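Local atomic coordinates of bromo domain containing protein (Cryptosporidium parvum, PDB entry 5U9N), a protein that probably recognises acetyl-lysine marks, as bromodomains do, through its second bromodomain, the part present here, which holds the inhibitor bromosporine in its pocket. Residues Ser108-Met111 with Ile112-Asn116; Arg10-Cys13 with Leu14-Leu17; Ala54-Tyr57 with Ile58-Glu61; Gln129-Asn132 with Lys133-Leu137. All coordinates share one frame; numbering follows the deposited sequence.

All four contacts are local, along a helix or at its end, and partly buried. Interaction 3, at the start of helix 57-65, lies nearest the centre of the chain and interaction 1 farthest from it, at the ligand-binding end of helix 96-113; interactions 1 and 3 meet where N109 packs against A54. Interaction 2 belongs to helix 9-20, on the opposite side of the chain's centre from interaction 1. It touches interaction 3 through L14 and L17, and interaction 4 through I16. Interaction 4, on helix 122-139, is the most solvent-facing and meets interaction 1 at M111 and L131. The chemistry differs accordingly: amide recognition in 1, ion pairing in 2, helix capping in 3, asparagines and water in 4.

Interaction 1: Ser108-Met111 with Ile112-Asn116; sequences SNCM and IFNPN. With BMF (Bromosporine), chain C.
N114 and C110 form a helix-end contact at the C-terminus of helix 96-113, where the chain leaves helical geometry and enters the loop leading to helix 122-139. Both the backbone and the side chain of N114 turn back on the same carbonyl. C110 O accepts from N114 N at 3.1 Å, the ordinary i to i+4 helical bond, and from N114 ND2 at 2.8 Å. The second bond is straighter, 158° at the hydrogen; it lies in the carbonyl plane on a lone pair and close to the amide's own plane, which fixes the rotation of the flat group. CG sits beside the backbone N (chi1 -54°), and this swings the amide back over the helix end.

The amide also meets bromosporine: ligand N16 donates to N114 OD1 at 2.9 Å, and N114 ND2 comes within 2.8 Å of ligand N23. C110 SG borders this site, 3.8 Å from ligand N24, and the F113 ring flanks it obliquely, with CD2 3.9 Å from N23. I123 of helix 122-139 touches both C110 and N114. Next to C110, N109 ND2 is hydrogen-bonded to E53 O.

In bromodomains an asparagine at this place donates through its amide nitrogen to the acetyl-lysine carbonyl; N114 is consistent with that role. An amide suits it, carrying both donor and acceptor, and the bond to C110 O probably keeps OD1 turned to the ligand.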
# COMPACT_ATOMS: atom_id res chain seq x y z
N SER A 108 -5.70 3.98 -3.95
CA SER A 108 -6.33 4.99 -4.79
C SER A 108 -5.92 4.83 -6.24
O SER A 108 -6.71 5.14 -7.13
CB SER A 108 -6.02 6.40 -4.30
OG SER A 108 -4.64 6.72 -4.35
N ASN A 109 -4.67 4.39 -6.49
CA ASN A 109 -4.23 4.16 -7.88
C ASN A 109 -5.04 3.00 -8.48
O ASN A 109 -5.51 3.08 -9.61
CB ASN A 109 -2.73 3.82 -7.93
CG ASN A 109 -1.83 4.98 -7.63
OD1 ASN A 109 -2.25 6.14 -7.59
ND2 ASN A 109 -0.56 4.70 -7.41
N CYS A 110 -5.24 1.96 -7.69
CA CYS A 110 -6.02 0.81 -8.11
C CYS A 110 -7.48 1.20 -8.34
O CYS A 110 -8.08 0.72 -9.29
CB CYS A 110 -5.90 -0.30 -7.08
SG CYS A 110 -6.83 -1.79 -7.50
N MET A 111 -8.02 2.06 -7.51
CA MET A 111 -9.41 2.48 -7.65
C MET A 111 -9.59 3.53 -8.76
O MET A 111 -10.69 3.66 -9.27
CB MET A 111 -9.95 2.99 -6.31
CG MET A 111 -10.14 1.85 -5.29
SD MET A 111 -11.02 2.33 -3.81
CE MET A 111 -9.70 3.03 -2.85
N ILE A 112 -8.51 4.23 -9.17
CA ILE A 112 -8.60 5.16 -10.34
C ILE A 112 -8.46 4.36 -11.65
O ILE A 112 -9.12 4.70 -12.64
CB ILE A 112 -7.51 6.28 -10.25
CG1 ILE A 112 -7.86 7.24 -9.13
CG2 ILE A 112 -7.35 7.06 -11.60
CD1 ILE A 112 -6.77 7.99 -8.64
N PHE A 113 -7.57 3.36 -11.68
CA PHE A 113 -7.27 2.61 -12.90
C PHE A 113 -8.34 1.56 -13.24
O PHE A 113 -8.54 1.27 -14.42
CB PHE A 113 -5.89 1.93 -12.77
CG PHE A 113 -5.37 1.32 -14.06
CD1 PHE A 113 -4.97 2.13 -15.12
CD2 PHE A 113 -5.29 -0.06 -14.22
CE1 PHE A 113 -4.52 1.57 -16.32
CE2 PHE A 113 -4.86 -0.62 -15.42
CZ PHE A 113 -4.46 0.20 -16.47
N ASN A 114 -8.96 0.93 -12.23
CA ASN A 114 -9.88 -0.19 -12.51
C ASN A 114 -11.31 0.22 -12.28
O ASN A 114 -11.57 1.09 -11.45
CB ASN A 114 -9.52 -1.42 -11.65
CG ASN A 114 -8.06 -1.84 -11.78
OD1 ASN A 114 -7.68 -2.53 -12.70
ND2 ASN A 114 -7.21 -1.36 -10.90
N PRO A 115 -12.26 -0.35 -13.06
CA PRO A 115 -13.67 0.07 -12.94
C PRO A 115 -14.36 -0.58 -11.74
O PRO A 115 -13.97 -1.67 -11.32
CB PRO A 115 -14.28 -0.39 -14.26
CG PRO A 115 -13.53 -1.63 -14.60
CD PRO A 115 -12.11 -1.38 -14.13
N ASN A 116 -15.41 0.07 -11.23
CA ASN A 116 -16.15 -0.43 -10.07
C ASN A 116 -17.42 -1.15 -10.54
O ASN A 116 -18.28 -1.49 -9.72
CB ASN A 116 -16.48 0.72 -9.09
CG ASN A 116 -17.62 1.63 -9.51
OD1 ASN A 116 -18.71 1.61 -8.90
ND2 ASN A 116 -17.35 2.58 -10.41
C10 BMF C . -2.43 -7.57 -11.05
N12 BMF C . -2.84 -5.38 -10.27
C15 BMF C . -4.72 -4.81 -12.37
C17 BMF C . -5.94 -5.10 -14.54
C20 BMF C . -8.48 -5.84 -16.37
C22 BMF C . -4.08 -6.01 -12.24
C26 BMF C . -2.48 -3.05 -8.40
C28 BMF C . -2.10 -9.87 -11.67
C01 BMF C . -0.40 -11.36 -10.56
C02 BMF C . -1.09 -10.03 -10.72
C03 BMF C . -0.77 -8.92 -9.92
N04 BMF C . 0.23 -9.02 -8.92
S05 BMF C . 1.75 -8.44 -9.03
C06 BMF C . 1.63 -6.80 -9.62
O07 BMF C . 2.28 -8.41 -7.70
O08 BMF C . 2.42 -9.23 -10.02
C09 BMF C . -1.44 -7.71 -10.08
C11 BMF C . -3.14 -6.28 -11.18
N13 BMF C . -3.49 -4.18 -10.41
C14 BMF C . -4.39 -3.82 -11.39
N16 BMF C . -5.65 -4.42 -13.37
O18 BMF C . -6.89 -4.41 -15.24
C19 BMF C . -7.27 -4.95 -16.55
O21 BMF C . -5.46 -6.16 -14.88
N23 BMF C . -4.72 -2.54 -11.21
N24 BMF C . -4.03 -2.08 -10.10
C25 BMF C . -3.32 -3.07 -9.62
C27 BMF C . -2.76 -8.67 -11.84

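Interaction 2: Arg10-Cys13 with Leu14-Leu17; sequences RNEC and LRIL. With SO4 (sulfate ion), chain D.
E12 and R15, three residues apart on helix 9-20, lie side by side and point the same way, joined by a salt bridge with two bonds. R15 offers NE and one terminal nitrogen, a side-on grip: NH2 reaches E12 OE2 at 2.8 Å, nearly straight at 173°, and NE reaches E12 OE1 at 3.2 Å. Both oxygens lie near the guanidinium plane, but the carboxylate is turned 39° against it. NE comes to OE1 from above the carboxylate plane, and NH2 meets OE2 on the syn side, also tilted out of that plane. The bend of E12 at chi2 (60°) brings its carboxylate round to the arginine. OE2 has a second partner in S141 OG, just before helix 143-148.

A different charged pairing occurs at R10. Its chain runs extended away from the helix, and NH2 gives a hydrogen bond of 2.8 Å to O1 of a sulfate ion at the edge of the guanidinium; NE adds a weak one to the same oxygen. The sulfate probably came from the crystallisation liquor.

Apolar packing occupies the other sides, where aliphatic I16 and L17 suit burial between helices. I16 packs on F134, L137 and W138, and L17 on Y57 and E61, so this first helix of the bromodomain bundle touches helices 122-139 and 57-65; E12 and C13 also meet helix 143-148.

With E12 buried and R15 exposed, the arginine's charge and the S141 hydroxyl probably favour the ionised carboxylate, which is gripped by three bonds.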
# COMPACT_ATOMS: atom_id res chain seq x y z
N ARG A 10 8.53 2.40 13.03
CA ARG A 10 8.71 1.74 11.73
C ARG A 10 8.30 0.27 11.80
O ARG A 10 7.75 -0.25 10.84
CB ARG A 10 10.17 1.85 11.28
CG ARG A 10 10.56 3.24 10.86
CD ARG A 10 12.06 3.39 10.78
NE ARG A 10 12.46 4.79 10.57
CZ ARG A 10 12.53 5.38 9.38
NH1 ARG A 10 12.25 4.71 8.27
NH2 ARG A 10 12.90 6.65 9.29
N ASN A 11 8.59 -0.42 12.92
CA ASN A 11 8.17 -1.82 13.10
C ASN A 11 6.65 -1.88 13.27
O ASN A 11 6.02 -2.83 12.80
CB ASN A 11 8.87 -2.46 14.31
CG ASN A 11 10.33 -2.79 14.06
OD1 ASN A 11 10.73 -3.18 12.96
ND2 ASN A 11 11.15 -2.75 15.11
N GLU A 12 6.04 -0.83 13.87
CA GLU A 12 4.58 -0.71 14.00
C GLU A 12 3.95 -0.55 12.60
O GLU A 12 2.89 -1.11 12.33
CB GLU A 12 4.23 0.47 14.94
CG GLU A 12 2.73 0.71 15.14
CD GLU A 12 1.94 -0.43 15.75
OE1 GLU A 12 2.55 -1.32 16.38
OE2 GLU A 12 0.70 -0.44 15.58
N CYS A 13 4.67 0.15 11.68
CA CYS A 13 4.25 0.28 10.28
C CYS A 13 4.38 -1.07 9.56
O CYS A 13 3.50 -1.44 8.79
CB CYS A 13 5.07 1.35 9.56
SG CYS A 13 4.68 3.03 10.06
N LEU A 14 5.49 -1.77 9.79
CA LEU A 14 5.71 -3.07 9.17
C LEU A 14 4.69 -4.11 9.66
O LEU A 14 4.19 -4.92 8.87
CB LEU A 14 7.13 -3.54 9.44
CG LEU A 14 7.49 -4.89 8.85
CD1 LEU A 14 7.46 -4.84 7.33
CD2 LEU A 14 8.83 -5.36 9.38
N ARG A 15 4.38 -4.09 10.97
CA ARG A 15 3.35 -4.97 11.55
C ARG A 15 2.03 -4.79 10.79
O ARG A 15 1.43 -5.78 10.37
CB ARG A 15 3.13 -4.63 13.04
CG ARG A 15 2.18 -5.57 13.76
CD ARG A 15 1.87 -5.09 15.19
NE ARG A 15 1.06 -3.86 15.22
CZ ARG A 15 -0.26 -3.80 15.04
NH1 ARG A 15 -0.96 -4.91 14.80
NH2 ARG A 15 -0.89 -2.64 15.10
N ILE A 16 1.59 -3.54 10.59
CA ILE A 16 0.33 -3.24 9.91
C ILE A 16 0.40 -3.65 8.42
O ILE A 16 -0.55 -4.23 7.90
CB ILE A 16 -0.05 -1.75 10.08
CG1 ILE A 16 -0.50 -1.50 11.54
CG2 ILE A 16 -1.16 -1.34 9.07
CD1 ILE A 16 -0.63 -0.06 11.90
N LEU A 17 1.52 -3.37 7.76
CA LEU A 17 1.75 -3.78 6.37
C LEU A 17 1.62 -5.31 6.24
O LEU A 17 0.96 -5.79 5.32
CB LEU A 17 3.16 -3.35 5.93
CG LEU A 17 3.44 -3.40 4.43
CD1 LEU A 17 2.80 -2.23 3.72
CD2 LEU A 17 4.94 -3.40 4.17
S SO4 D . 13.65 7.84 13.08
O1 SO4 D . 12.99 7.91 11.77
O2 SO4 D . 12.99 8.76 14.00
O3 SO4 D . 15.06 8.20 12.93
O4 SO4 D . 13.55 6.47 13.60

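Interaction 3: Ala54-Tyr57 with Ile58-Glu61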
# COMPACT_ATOMS: atom_id res chain seq x y z
N ALA A 54 3.28 5.21 -9.16
CA ALA A 54 2.97 3.83 -8.77
C ALA A 54 3.59 3.50 -7.41
O ALA A 54 4.55 4.13 -7.00
CB ALA A 54 3.48 2.86 -9.81
N CYS A 55 3.00 2.52 -6.69
CA CYS A 55 3.54 2.09 -5.40
C CYS A 55 3.08 0.65 -5.07
O CYS A 55 2.15 0.13 -5.70
CB CYS A 55 3.14 3.07 -4.30
SG CYS A 55 4.15 2.93 -2.81
N ASP A 56 3.72 0.01 -4.06
CA ASP A 56 3.36 -1.36 -3.66
C ASP A 56 4.02 -1.72 -2.33
O ASP A 56 4.87 -0.98 -1.85
CB ASP A 56 3.76 -2.37 -4.74
CG ASP A 56 5.10 -2.07 -5.36
OD1 ASP A 56 6.12 -2.44 -4.76
OD2 ASP A 56 5.13 -1.33 -6.38
N TYR A 57 3.60 -2.84 -1.73
CA TYR A 57 4.02 -3.25 -0.39
C TYR A 57 5.49 -3.52 -0.29
O TYR A 57 6.11 -3.12 0.70
CB TYR A 57 3.27 -4.51 0.08
CG TYR A 57 1.76 -4.38 0.21
CD1 TYR A 57 1.15 -3.15 0.49
CD2 TYR A 57 0.94 -5.51 0.16
CE1 TYR A 57 -0.22 -3.05 0.68
CE2 TYR A 57 -0.44 -5.41 0.34
CZ TYR A 57 -1.02 -4.19 0.60
OH TYR A 57 -2.37 -4.11 0.80
N ILE A 58 6.06 -4.25 -1.24
CA ILE A 58 7.49 -4.60 -1.16
C ILE A 58 8.34 -3.31 -1.29
O ILE A 58 9.35 -3.19 -0.59
CB ILE A 58 7.88 -5.67 -2.23
CG1 ILE A 58 9.26 -6.30 -1.90
CG2 ILE A 58 7.88 -5.10 -3.66
CD1 ILE A 58 9.33 -7.03 -0.49
N THR A 59 7.87 -2.33 -2.10
CA THR A 59 8.57 -1.03 -2.26
C THR A 59 8.48 -0.22 -0.95
O THR A 59 9.46 0.40 -0.56
CB THR A 59 7.99 -0.25 -3.44
OG1 THR A 59 8.30 -0.93 -4.64
CG2 THR A 59 8.54 1.16 -3.53
N ILE A 60 7.34 -0.24 -0.27
CA ILE A 60 7.18 0.46 1.01
C ILE A 60 8.04 -0.23 2.08
O ILE A 60 8.73 0.46 2.84
CB ILE A 60 5.69 0.51 1.45
CG1 ILE A 60 4.88 1.41 0.51
CG2 ILE A 60 5.57 1.02 2.89
CD1 ILE A 60 3.33 1.39 0.77
N GLU A 61 7.96 -1.59 2.17
CA GLU A 61 8.77 -2.38 3.12
C GLU A 61 10.26 -2.06 2.98
O GLU A 61 10.93 -1.87 3.98
CB GLU A 61 8.56 -3.90 2.90
CG GLU A 61 9.40 -4.75 3.86
CD GLU A 61 9.07 -6.23 3.90
OE1 GLU A 61 9.41 -6.88 4.92
OE2 GLU A 61 8.46 -6.74 2.94
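The side chains of D56 and T59 cross obliquely where the loop before helix 57-65 becomes helix. D56 is the N-cap residue, and its OD1 takes two hydrogen bonds from T59: the hydroxyl OG1 donates at 2.7 Å from the syn side and the backbone N at 3.2 Å from the anti side. Both donors come from the same face of the carboxylate, each tilted out of its plane. D56 CG occupies the crowded position between its own N and carbonyl carbon (chi1 41°), and that turn brings OD1 over the first turn of the helix. T59 answers with OG1 held beside its backbone N, so its two donors converge on one oxygen.

C55 and I60 meet through apolar atoms, C55 SG lying 3.7 Å from I60 CG1. I60 packs further on F99 and I106 of helix 96-113, and the weakly polar C55 thiol suits an apolar neighbour. The backbone of D56 also joins in, its O accepting from I60 N at 3.0 Å. Y57 O then receives E61 N at 2.8 Å, while the buried Y57 side chain packs on I106 and F107 of helix 96-113 and on L17 and L20 of helix 9-20.

The cap starts helix 57-65 of the bromodomain bundle beside the ligand pocket: D56 touches P32, its side chain about 7 Å from bromosporine. Aspartate suits the N-cap because it supplies an acceptor to an amide of the opening turn. Its negative charge should be favoured by the helix dipole, and the short bond from the threonine hydroxyl probably steadies the carboxylate in that pose.

Interaction 4: Gln129-Asn132 with Lys133-Leu137; sequences QSLN and KFNNL
N132 and N136, one turn apart on helix 122-139, meet through two hydrogen bonds to a single carbonyl. N132 O accepts N136 N at 3.2 Å, the ordinary helical bond, and N136 ND2 at 2.9 Å, nearly straight at 172°. The two donors arrive from opposite faces of the carbonyl plane, and ND2 stands above it rather than on a lone pair. Because N136 CG lies beside its own backbone N (chi1 -85°), the amide folds back along the helix.

A water links a second pair of amides: it donates to N132 OD1 at 2.7 Å and accepts from N135 ND2 at 2.8 Å. Short polar side chains such as these suit a helix flank that meets solvent.

This is the last long helix of the four-helix bromodomain bundle, and its other flank is apolar. F134 rests on I16 and L20 of helix 9-20 and meets the ring of W138, while L131 faces F107 and M111 of helix 96-113.

Between the two flanks, L131 and N135 lean across one another: L131 CG is 4.0 Å from N135 ND2. Their backbones are tied by N135 N to L131 O at 3.0 Å, and F134 N binds S130 O at 2.7 Å.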
# COMPACT_ATOMS: atom_id res chain seq x y z
N GLN A 129 -11.42 -2.71 0.15
CA GLN A 129 -11.49 -3.44 1.42
C GLN A 129 -10.17 -3.42 2.16
O GLN A 129 -10.17 -3.45 3.38
CB GLN A 129 -11.93 -4.90 1.21
CG GLN A 129 -13.40 -5.04 0.80
CD GLN A 129 -13.68 -6.37 0.15
OE1 GLN A 129 -13.01 -7.39 0.42
NE2 GLN A 129 -14.68 -6.41 -0.73
N SER A 130 -9.05 -3.39 1.45
CA SER A 130 -7.74 -3.28 2.11
C SER A 130 -7.56 -1.86 2.65
O SER A 130 -6.95 -1.70 3.70
CB SER A 130 -6.61 -3.65 1.16
OG SER A 130 -6.51 -5.06 1.07
N LEU A 131 -8.10 -0.84 1.96
CA LEU A 131 -8.09 0.53 2.46
C LEU A 131 -8.94 0.63 3.73
O LEU A 131 -8.57 1.32 4.67
CB LEU A 131 -8.65 1.48 1.39
CG LEU A 131 -8.90 2.93 1.87
CD1 LEU A 131 -7.60 3.62 2.23
CD2 LEU A 131 -9.62 3.72 0.82
N ASN A 132 -10.08 -0.05 3.75
CA ASN A 132 -10.95 -0.07 4.91
C ASN A 132 -10.26 -0.81 6.07
O ASN A 132 -10.29 -0.33 7.20
CB ASN A 132 -12.29 -0.73 4.57
CG ASN A 132 -13.17 0.11 3.66
OD1 ASN A 132 -12.75 1.13 3.10
ND2 ASN A 132 -14.40 -0.35 3.46
N LYS A 133 -9.62 -1.95 5.79
CA LYS A 133 -8.84 -2.68 6.79
C LYS A 133 -7.67 -1.81 7.28
O LYS A 133 -7.39 -1.79 8.47
CB LYS A 133 -8.32 -4.00 6.21
CG LYS A 133 -7.50 -4.86 7.22
CD LYS A 133 -8.36 -5.44 8.34
CE LYS A 133 -7.56 -6.36 9.24
NZ LYS A 133 -8.40 -7.00 10.30
N PHE A 134 -6.98 -1.10 6.37
CA PHE A 134 -5.87 -0.24 6.77
C PHE A 134 -6.34 0.86 7.73
O PHE A 134 -5.67 1.11 8.74
CB PHE A 134 -5.18 0.41 5.55
CG PHE A 134 -4.01 1.29 5.95
CD1 PHE A 134 -2.97 0.79 6.72
CD2 PHE A 134 -4.02 2.66 5.69
CE1 PHE A 134 -1.95 1.62 7.18
CE2 PHE A 134 -2.98 3.48 6.11
CZ PHE A 134 -1.95 2.95 6.85
N ASN A 135 -7.45 1.53 7.41
CA ASN A 135 -7.97 2.60 8.26
C ASN A 135 -8.29 2.12 9.63
O ASN A 135 -8.05 2.84 10.59
CB ASN A 135 -9.22 3.24 7.65
CG ASN A 135 -8.93 4.16 6.50
OD1 ASN A 135 -7.96 4.93 6.53
ND2 ASN A 135 -9.81 4.21 5.52
N ASN A 136 -8.85 0.93 9.75
CA ASN A 136 -9.21 0.38 11.05
C ASN A 136 -7.96 0.03 11.88
O ASN A 136 -7.96 0.24 13.09
CB ASN A 136 -10.10 -0.85 10.88
CG ASN A 136 -11.56 -0.47 10.75
OD1 ASN A 136 -12.28 -0.31 11.76
ND2 ASN A 136 -12.00 -0.18 9.53
N LEU A 137 -6.90 -0.51 11.24
CA LEU A 137 -5.65 -0.81 11.93
C LEU A 137 -4.93 0.47 12.32
O LEU A 137 -4.46 0.61 13.45
CB LEU A 137 -4.72 -1.65 11.03
CG LEU A 137 -5.23 -3.05 10.65
CD1 LEU A 137 -4.25 -3.75 9.77
CD2 LEU A 137 -5.51 -3.88 11.89
O HOH W 1 -12.32 3.16 4.85